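Local coordinates for sensor protein (Thermotoga maritima, PDB 3A0S) that probably transfers phosphate from ATP to a protein histidine in two-component signalling and is represented here by its PAS domain, at residues Phe64-Gly68 with Glu69-Asn73; Pro41-Glu44 with Glu45-Ser48; Thr15-Lys19 with Lys20-Leu24. All blocks are in the same frame, centred on the assembly; numbering follows the deposited sequence.

How the contacts relate
The three contacts belong to one PAS domain and come along the chain in the order 3, 2, 1. Contact 3 leads from strand 14-17 into helix 19-25, contact 2 starts helix 44-56, and contact 1 is the turn between strands 60-67 and 70-80. Contacts 1 and 3 each include one of the outermost strands, 60-67 and 14-17, of the five-stranded antiparallel sheet, with centres about 17 Å apart; the centre of contact 2 is about 14 Å from that of contact 1 and about 16 Å from that of contact 3. They meet directly: Y65 OH is 2.6 Å from E45 OE1, probably a hydrogen bond, F43 packs on W17, and L24 on F72, tying helices and sheet together.

Contact 1: Phe64-Gly68 with Glu69-Asn73; sequences FYKFG and ERYFN. With PG4 (tetraethylene glycol), chain E.
K66 lies over the Y71 ring at the end of the hairpin of strands 60-67 and 70-80. Its CG makes a CH-pi contact 4.1 Å from the centroid of the Y71 ring, 13° off the normal, and K66 CB is 3.6 Å from Y71 CE1. With CG of K66 anti to the backbone N (chi1 -160°), the methylenes run on across the phenol toward its hydroxyl. F64 comes in at about a right angle, its edge toward the Y71 face in an offset T-shaped pair (planes 64° apart), while F64 O sits at the Y71 ring edge, 3.4 Å from CD1. These three side chains form the exposed side. The tighter part is the bonded backbone and the other face, where F67 CB packs 4.0 Å from F72 CD2 and the carbonyl oxygens of Y65 and F67 lie at the F72 ring edge, in plane. Y65 N donates to F72 O (2.9 Å), F72 N answers to Y65 O, and F67 N reaches R70 O; the type II' turn through G68 closes with a weak R70 N to F67 O bond. F64 and Y65 both face F72, a G1 bulge. F64 N donates to O1 of a tetraethylene glycol, probably from the crystallisation liquor (3.0 Å), which donates to N73 OD1 (2.6 Å) and lays C2 over the F64 ring, so one hydroxyl relays between backbone amide and side-chain oxygen.

Contact 2: Pro41-Glu44 with Glu45-Ser48; sequences PDFE and EIGS
The F43 ring meets I46 obliquely, with F43 CD1 4.3 Å from I46 CD1, a loose apolar touch. Around the same ring F25 makes an edge-to-face pair, F67 meets it with planes about 40° apart, and L37 adds an aliphatic neighbour, so the phenyl is buried among residues from several parts of the fold. A second flat group, the E44 carboxylate, turns back to the loop: D42 N donates a hydrogen bond to E44 OE1 at 2.6 Å, from above the carboxylate plane, 35° out of it. A bend in the glutamate chain makes this possible: chi2 of 89° folds the acid back beside the turn that precedes the helix. The loop ends here and helix 44-56 begins, which in the PAS fold connects the short helices to strand 60-67 and packs against the antiparallel sheet. F43 O receives G47 N at 2.8 Å and E44 O receives S48 N at 2.9 Å, both i to i+4 bonds of the first turn. The corresponding D42 O and I46 N are bridged by a water, which accepts from I46 N (2.9 Å) and donates to D42 O (2.7 Å). The negative E44 carboxylate, close to this N-terminal end, probably gains from the helix dipole. A beta carbon at G47 would stand about 3.2 Å from F43 O, a tight approach. The I46 side chain also touches I74 and F76 of strand 70-80.

Contact 3: Thr15-Lys19 with Lys20-Leu24; sequences TEWNK and KAEQL
An asparagine N-cap opens helix 19-25 right after strand 14-17: N18 OD1 accepts A21 N at 2.9 Å, the donor tilted 34° from the carbonyl plane. CG of N18 lies between the backbone N and the carbonyl carbon (chi1 72°), which swings the amide over the first turn. The group is pinned further because OD1 also takes I5 N and ND2 donates to T3 O. The helix bonds start at once, E22 N reaching N18 O at 3.0 Å and Q23 N reaching K19 O. W17 is laid against the same turn. A21 CB stands over its five-membered ring, 3.8 Å from the centroid and only 7° off the normal, a CH-pi contact, while E22 CG comes in at the indole edge, in plane, 3.7 Å from W17 CD1. On the outer side K19 NZ donates to E22 OE1 at 2.8 Å, on the syn lone pair of that oxygen, in a salt bridge. OE2 of E22 accepts from K29 N and from a water, 2.7 Å away, that also takes a hydrogen from K19 NZ; a second water donates to W17 O and, weakly, to E22 OE2. Shortened to an alanine, E22 would probably leave the K19 ammonium and K29 N without their acid partner and uncover the W17 edge. In the fold, W17 NE1 donates to L27 O, and its side chain touches I6 of strand 4-9 and K29 and V32 of helix 29-32, joining sheet edge to helices.

Contact 1: Phe64-Gly68 with Glu69-Asn73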
loop_
_atom_site.group_PDB
_atom_site.type_symbol
_atom_site.label_atom_id
_atom_site.label_comp_id
_atom_site.label_asym_id
_atom_site.label_seq_id
_atom_site.Cartn_x
_atom_site.Cartn_y
_atom_site.Cartn_z
ATOM N N PHE A 64 -11.185 6.608 8.402
ATOM C CA PHE A 64 -11.029 6.359 9.826
ATOM C C PHE A 64 -10.310 5.032 10.081
ATOM O O PHE A 64 -10.759 4.227 10.897
ATOM C CB PHE A 64 -12.396 6.409 10.544
ATOM C CG PHE A 64 -13.063 7.758 10.477
ATOM C CD1 PHE A 64 -12.758 8.746 11.415
ATOM C CD2 PHE A 64 -13.976 8.044 9.468
ATOM C CE1 PHE A 64 -13.360 10.001 11.355
ATOM C CE2 PHE A 64 -14.584 9.297 9.390
ATOM C CZ PHE A 64 -14.273 10.280 10.336
ATOM N N TYR A 65 -9.210 4.794 9.357
ATOM C CA TYR A 65 -8.297 3.696 9.698
ATOM C C TYR A 65 -7.291 4.236 10.693
ATOM O O TYR A 65 -6.518 5.125 10.375
ATOM C CB TYR A 65 -7.564 3.109 8.470
ATOM C CG TYR A 65 -6.769 1.840 8.795
ATOM C CD1 TYR A 65 -5.488 1.916 9.351
ATOM C CD2 TYR A 65 -7.309 0.566 8.572
ATOM C CE1 TYR A 65 -4.756 0.755 9.675
ATOM C CE2 TYR A 65 -6.583 -0.600 8.888
ATOM C CZ TYR A 65 -5.310 -0.498 9.441
ATOM O OH TYR A 65 -4.593 -1.649 9.768
ATOM N N LYS A 66 -7.308 3.720 11.915
ATOM C CA LYS A 66 -6.423 4.267 12.931
ATOM C C LYS A 66 -5.030 3.651 12.845
ATOM O O LYS A 66 -4.875 2.421 12.789
ATOM C CB LYS A 66 -7.012 4.092 14.335
ATOM C CG LYS A 66 -6.402 5.031 15.363
ATOM C CD LYS A 66 -6.920 4.719 16.765
ATOM C CE LYS A 66 -5.987 5.266 17.837
ATOM N NZ LYS A 66 -6.490 6.501 18.508
ATOM N N PHE A 67 -4.026 4.519 12.832
ATOM C CA PHE A 67 -2.632 4.110 12.808
ATOM C C PHE A 67 -1.888 5.077 13.708
ATOM O O PHE A 67 -1.908 6.289 13.489
ATOM C CB PHE A 67 -2.070 4.148 11.378
ATOM C CG PHE A 67 -1.052 3.066 11.086
ATOM C CD1 PHE A 67 0.259 3.175 11.537
ATOM C CD2 PHE A 67 -1.409 1.934 10.360
ATOM C CE1 PHE A 67 1.202 2.166 11.262
ATOM C CE2 PHE A 67 -0.473 0.929 10.084
ATOM C CZ PHE A 67 0.827 1.046 10.532
ATOM N N GLY A 68 -1.264 4.542 14.751
ATOM C CA GLY A 68 -0.629 5.379 15.757
ATOM C C GLY A 68 -1.675 6.198 16.484
ATOM O O GLY A 68 -2.670 5.655 16.967
ATOM N N GLU A 69 -1.458 7.508 16.515
ATOM C CA GLU A 69 -2.294 8.478 17.229
ATOM C C GLU A 69 -3.399 9.133 16.364
ATOM O O GLU A 69 -4.167 9.965 16.864
ATOM C CB GLU A 69 -1.366 9.571 17.787
ATOM C CG GLU A 69 -1.913 10.421 18.925
ATOM C CD GLU A 69 -0.820 10.828 19.914
ATOM O OE1 GLU A 69 0.314 10.302 19.791
ATOM O OE2 GLU A 69 -1.088 11.660 20.819
ATOM N N ARG A 70 -3.481 8.777 15.082
ATOM C CA ARG A 70 -4.407 9.477 14.167
ATOM C C ARG A 70 -5.276 8.550 13.324
ATOM O O ARG A 70 -4.995 7.351 13.201
ATOM C CB ARG A 70 -3.653 10.451 13.246
ATOM C CG ARG A 70 -2.759 11.452 13.956
ATOM C CD ARG A 70 -2.478 12.685 13.093
ATOM N NE ARG A 70 -1.799 12.392 11.823
ATOM C CZ ARG A 70 -0.480 12.280 11.661
ATOM N NH1 ARG A 70 0.349 12.401 12.695
ATOM N NH2 ARG A 70 0.019 12.033 10.452
ATOM N N TYR A 71 -6.330 9.127 12.742
ATOM C CA TYR A 71 -7.155 8.448 11.753
ATOM C C TYR A 71 -6.763 8.919 10.356
ATOM O O TYR A 71 -6.520 10.111 10.120
ATOM C CB TYR A 71 -8.650 8.702 11.995
ATOM C CG TYR A 71 -9.220 7.920 13.164
ATOM C CD1 TYR A 71 -9.659 6.620 12.986
ATOM C CD2 TYR A 71 -9.332 8.494 14.415
ATOM C CE1 TYR A 71 -10.182 5.871 14.028
ATOM C CE2 TYR A 71 -9.853 7.759 15.481
ATOM C CZ TYR A 71 -10.275 6.446 15.271
ATOM O OH TYR A 71 -10.811 5.684 16.300
ATOM N N PHE A 72 -6.747 7.949 9.457
ATOM C CA PHE A 72 -6.364 8.144 8.063
ATOM C C PHE A 72 -7.397 7.613 7.079
ATOM O O PHE A 72 -8.096 6.625 7.372
ATOM C CB PHE A 72 -5.027 7.435 7.797
ATOM C CG PHE A 72 -3.889 8.007 8.559
ATOM C CD1 PHE A 72 -3.165 9.069 8.042
ATOM C CD2 PHE A 72 -3.553 7.499 9.821
ATOM C CE1 PHE A 72 -2.117 9.628 8.752
ATOM C CE2 PHE A 72 -2.525 8.063 10.553
ATOM C CZ PHE A 72 -1.785 9.109 10.027
ATOM N N ASN A 73 -7.433 8.251 5.900
ATOM C CA ASN A 73 -8.042 7.685 4.700
ATOM C C ASN A 73 -7.008 6.742 4.062
ATOM O O ASN A 73 -5.835 7.079 3.938
ATOM C CB ASN A 73 -8.295 8.758 3.651
ATOM C CG ASN A 73 -9.315 9.798 4.047
ATOM O OD1 ASN A 73 -10.058 9.651 5.011
ATOM N ND2 ASN A 73 -9.364 10.873 3.254
HETATM O O1 PG4 E . -10.417 9.393 7.549
HETATM C C1 PG4 E . -9.943 10.420 8.436
HETATM C C2 PG4 E . -11.073 11.381 8.799
HETATM O O2 PG4 E . -10.576 12.431 9.629
HETATM C C3 PG4 E . -11.610 13.349 10.025
HETATM C C4 PG4 E . -11.245 14.793 9.677
HETATM O O3 PG4 E . -12.436 15.550 9.444
HETATM C C5 PG4 E . -12.206 16.884 8.964
HETATM C C6 PG4 E . -12.806 17.052 7.564
HETATM O O4 PG4 E . -14.005 17.844 7.513
HETATM C C7 PG4 E . -14.759 17.554 6.323
HETATM C C8 PG4 E . -15.583 18.768 5.867
HETATM O O5 PG4 E . -15.679 18.895 4.430
#

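Contact 2: Pro41-Glu44 with Glu45-Ser48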
loop_
_atom_site.group_PDB
_atom_site.type_symbol
_atom_site.label_atom_id
_atom_site.label_comp_id
_atom_site.label_asym_id
_atom_site.label_seq_id
_atom_site.Cartn_x
_atom_site.Cartn_y
_atom_site.Cartn_z
ATOM N N PRO A 41 5.687 -5.697 10.773
ATOM C CA PRO A 41 4.826 -5.536 11.936
ATOM C C PRO A 41 4.086 -4.230 11.795
ATOM O O PRO A 41 4.690 -3.175 11.539
ATOM C CB PRO A 41 5.815 -5.466 13.104
ATOM C CG PRO A 41 6.978 -6.262 12.644
ATOM C CD PRO A 41 7.090 -5.929 11.174
ATOM N N ASP A 42 2.778 -4.338 11.904
ATOM C CA ASP A 42 1.877 -3.170 11.909
ATOM C C ASP A 42 1.197 -3.022 10.564
ATOM O O ASP A 42 0.217 -2.283 10.460
ATOM C CB ASP A 42 2.593 -1.821 12.228
ATOM C CG ASP A 42 3.086 -1.696 13.680
ATOM O OD1 ASP A 42 2.635 -2.433 14.575
ATOM O OD2 ASP A 42 3.912 -0.775 13.911
ATOM N N PHE A 43 1.761 -3.643 9.518
ATOM C CA PHE A 43 1.191 -3.541 8.159
ATOM C C PHE A 43 0.506 -4.805 7.706
ATOM O O PHE A 43 0.054 -4.882 6.574
ATOM C CB PHE A 43 2.261 -3.170 7.114
ATOM C CG PHE A 43 2.801 -1.800 7.291
ATOM C CD1 PHE A 43 2.185 -0.709 6.690
ATOM C CD2 PHE A 43 3.916 -1.594 8.089
ATOM C CE1 PHE A 43 2.694 0.561 6.862
ATOM C CE2 PHE A 43 4.441 -0.321 8.274
ATOM C CZ PHE A 43 3.813 0.761 7.659
ATOM N N GLU A 44 0.407 -5.781 8.593
ATOM C CA GLU A 44 -0.189 -7.079 8.264
ATOM C C GLU A 44 -1.621 -6.922 7.790
ATOM O O GLU A 44 -2.024 -7.544 6.809
ATOM C CB GLU A 44 -0.155 -8.029 9.471
ATOM C CG GLU A 44 1.232 -8.313 10.050
ATOM C CD GLU A 44 1.710 -7.324 11.135
ATOM O OE1 GLU A 44 1.090 -6.252 11.407
ATOM O OE2 GLU A 44 2.758 -7.644 11.728
ATOM N N GLU A 45 -2.399 -6.105 8.499
ATOM C CA GLU A 45 -3.792 -5.893 8.122
ATOM C C GLU A 45 -3.957 -5.146 6.796
ATOM O O GLU A 45 -4.740 -5.557 5.931
ATOM C CB GLU A 45 -4.527 -5.147 9.216
ATOM C CG GLU A 45 -5.981 -4.890 8.896
ATOM C CD GLU A 45 -6.736 -4.381 10.111
ATOM O OE1 GLU A 45 -6.302 -3.368 10.720
ATOM O OE2 GLU A 45 -7.755 -5.009 10.473
ATOM N N ILE A 46 -3.224 -4.046 6.642
ATOM C CA ILE A 46 -3.223 -3.322 5.359
ATOM C C ILE A 46 -2.811 -4.262 4.210
ATOM O O ILE A 46 -3.411 -4.231 3.131
ATOM C CB ILE A 46 -2.325 -2.079 5.421
ATOM C CG1 ILE A 46 -3.015 -1.010 6.274
ATOM C CG2 ILE A 46 -2.057 -1.527 4.032
ATOM C CD1 ILE A 46 -2.034 0.038 6.854
ATOM N N GLY A 47 -1.827 -5.117 4.478
ATOM C CA GLY A 47 -1.356 -6.087 3.482
ATOM C C GLY A 47 -2.468 -7.052 3.123
ATOM O O GLY A 47 -2.653 -7.385 1.960
ATOM N N SER A 48 -3.222 -7.498 4.128
ATOM C CA SER A 48 -4.354 -8.395 3.895
ATOM C C SER A 48 -5.484 -7.743 3.090
ATOM O O SER A 48 -6.001 -8.369 2.160
ATOM C CB SER A 48 -4.886 -8.921 5.239
ATOM O OG SER A 48 -5.802 -9.982 5.060
HETATM O O HOH W 1 -2.040 -2.867 9.073
#

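Contact 3: Thr15-Lys19 with Lys20-Leu24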
loop_
_atom_site.group_PDB
_atom_site.type_symbol
_atom_site.label_atom_id
_atom_site.label_comp_id
_atom_site.label_asym_id
_atom_site.label_seq_id
_atom_site.Cartn_x
_atom_site.Cartn_y
_atom_site.Cartn_z
ATOM N N THR A 15 7.116 -2.184 -4.197
ATOM C CA THR A 15 7.829 -1.700 -5.374
ATOM C C THR A 15 7.957 -0.200 -5.390
ATOM O O THR A 15 8.788 0.331 -6.140
ATOM C CB THR A 15 7.175 -2.150 -6.683
ATOM O OG1 THR A 15 5.845 -1.619 -6.717
ATOM C CG2 THR A 15 7.151 -3.671 -6.767
ATOM N N GLU A 16 7.153 0.497 -4.586
ATOM C CA GLU A 16 7.272 1.958 -4.405
ATOM C C GLU A 16 7.031 2.310 -2.938
ATOM O O GLU A 16 6.184 1.693 -2.310
ATOM C CB GLU A 16 6.290 2.743 -5.330
ATOM C CG GLU A 16 6.437 2.452 -6.850
ATOM C CD GLU A 16 5.522 3.285 -7.755
ATOM O OE1 GLU A 16 4.321 3.498 -7.460
ATOM O OE2 GLU A 16 6.054 3.729 -8.789
ATOM N N TRP A 17 7.760 3.302 -2.429
ATOM C CA TRP A 17 7.623 3.755 -1.054
ATOM C C TRP A 17 8.164 5.164 -1.048
ATOM O O TRP A 17 9.366 5.383 -1.057
ATOM C CB TRP A 17 8.436 2.851 -0.141
ATOM C CG TRP A 17 8.366 3.123 1.340
ATOM C CD1 TRP A 17 9.104 4.050 2.044
ATOM C CD2 TRP A 17 7.582 2.413 2.312
ATOM N NE1 TRP A 17 8.814 3.961 3.389
ATOM C CE2 TRP A 17 7.879 2.963 3.579
ATOM C CE3 TRP A 17 6.665 1.354 2.231
ATOM C CZ2 TRP A 17 7.282 2.483 4.764
ATOM C CZ3 TRP A 17 6.101 0.855 3.414
ATOM C CH2 TRP A 17 6.393 1.438 4.656
ATOM N N ASN A 18 7.258 6.130 -1.078
ATOM C CA ASN A 18 7.688 7.486 -1.378
ATOM C C ASN A 18 8.168 8.204 -0.117
ATOM O O ASN A 18 8.157 7.643 1.014
ATOM C CB ASN A 18 6.605 8.297 -2.134
ATOM C CG ASN A 18 5.434 8.674 -1.268
ATOM O OD1 ASN A 18 5.246 8.177 -0.147
ATOM N ND2 ASN A 18 4.607 9.601 -1.789
ATOM N N LYS A 19 8.632 9.446 -0.305
ATOM C CA LYS A 19 9.165 10.194 0.804
ATOM C C LYS A 19 8.124 10.487 1.891
ATOM O O LYS A 19 8.472 10.507 3.068
ATOM C CB LYS A 19 9.863 11.474 0.319
ATOM C CG LYS A 19 11.179 11.190 -0.407
ATOM C CD LYS A 19 12.391 11.308 0.525
ATOM C CE LYS A 19 13.557 10.445 0.011
ATOM N NZ LYS A 19 14.497 10.093 1.117
ATOM N N LYS A 20 6.847 10.637 1.524
ATOM C CA LYS A 20 5.771 10.820 2.502
ATOM C C LYS A 20 5.595 9.570 3.351
ATOM O O LYS A 20 5.364 9.662 4.545
ATOM C CB LYS A 20 4.456 11.251 1.829
ATOM C CG LYS A 20 4.517 12.689 1.275
ATOM C CD LYS A 20 4.515 13.757 2.395
ATOM C CE LYS A 20 4.488 15.162 1.767
ATOM N NZ LYS A 20 3.177 15.382 1.128
ATOM N N ALA A 21 5.718 8.412 2.717
ATOM C CA ALA A 21 5.666 7.151 3.484
ATOM C C ALA A 21 6.850 7.019 4.439
ATOM O O ALA A 21 6.692 6.585 5.583
ATOM C CB ALA A 21 5.574 5.939 2.542
ATOM N N GLU A 22 8.015 7.481 3.993
ATOM C CA GLU A 22 9.208 7.535 4.879
ATOM C C GLU A 22 8.946 8.405 6.101
ATOM O O GLU A 22 9.266 8.015 7.231
ATOM C CB GLU A 22 10.442 8.037 4.136
ATOM C CG GLU A 22 10.946 7.089 3.061
ATOM C CD GLU A 22 12.188 7.594 2.347
ATOM O OE1 GLU A 22 12.470 8.805 2.473
ATOM O OE2 GLU A 22 12.874 6.805 1.654
ATOM N N GLN A 23 8.369 9.572 5.875
ATOM C CA GLN A 23 8.082 10.525 6.945
ATOM C C GLN A 23 6.992 10.033 7.891
ATOM O O GLN A 23 7.105 10.209 9.117
ATOM C CB GLN A 23 7.721 11.901 6.359
ATOM C CG GLN A 23 8.891 12.557 5.632
ATOM C CD GLN A 23 8.482 13.757 4.779
ATOM O OE1 GLN A 23 9.327 14.381 4.123
ATOM N NE2 GLN A 23 7.194 14.106 4.802
ATOM N N LEU A 24 5.982 9.369 7.348
ATOM C CA LEU A 24 4.840 8.928 8.112
ATOM C C LEU A 24 5.217 7.717 8.945
ATOM O O LEU A 24 4.851 7.603 10.136
ATOM C CB LEU A 24 3.672 8.576 7.190
ATOM C CG LEU A 24 2.407 8.124 7.913
ATOM C CD1 LEU A 24 1.927 9.149 8.943
ATOM C CD2 LEU A 24 1.317 7.788 6.906
HETATM O O HOH W 2 11.207 7.368 -0.801
HETATM O O HOH W 3 15.480 7.104 0.968
#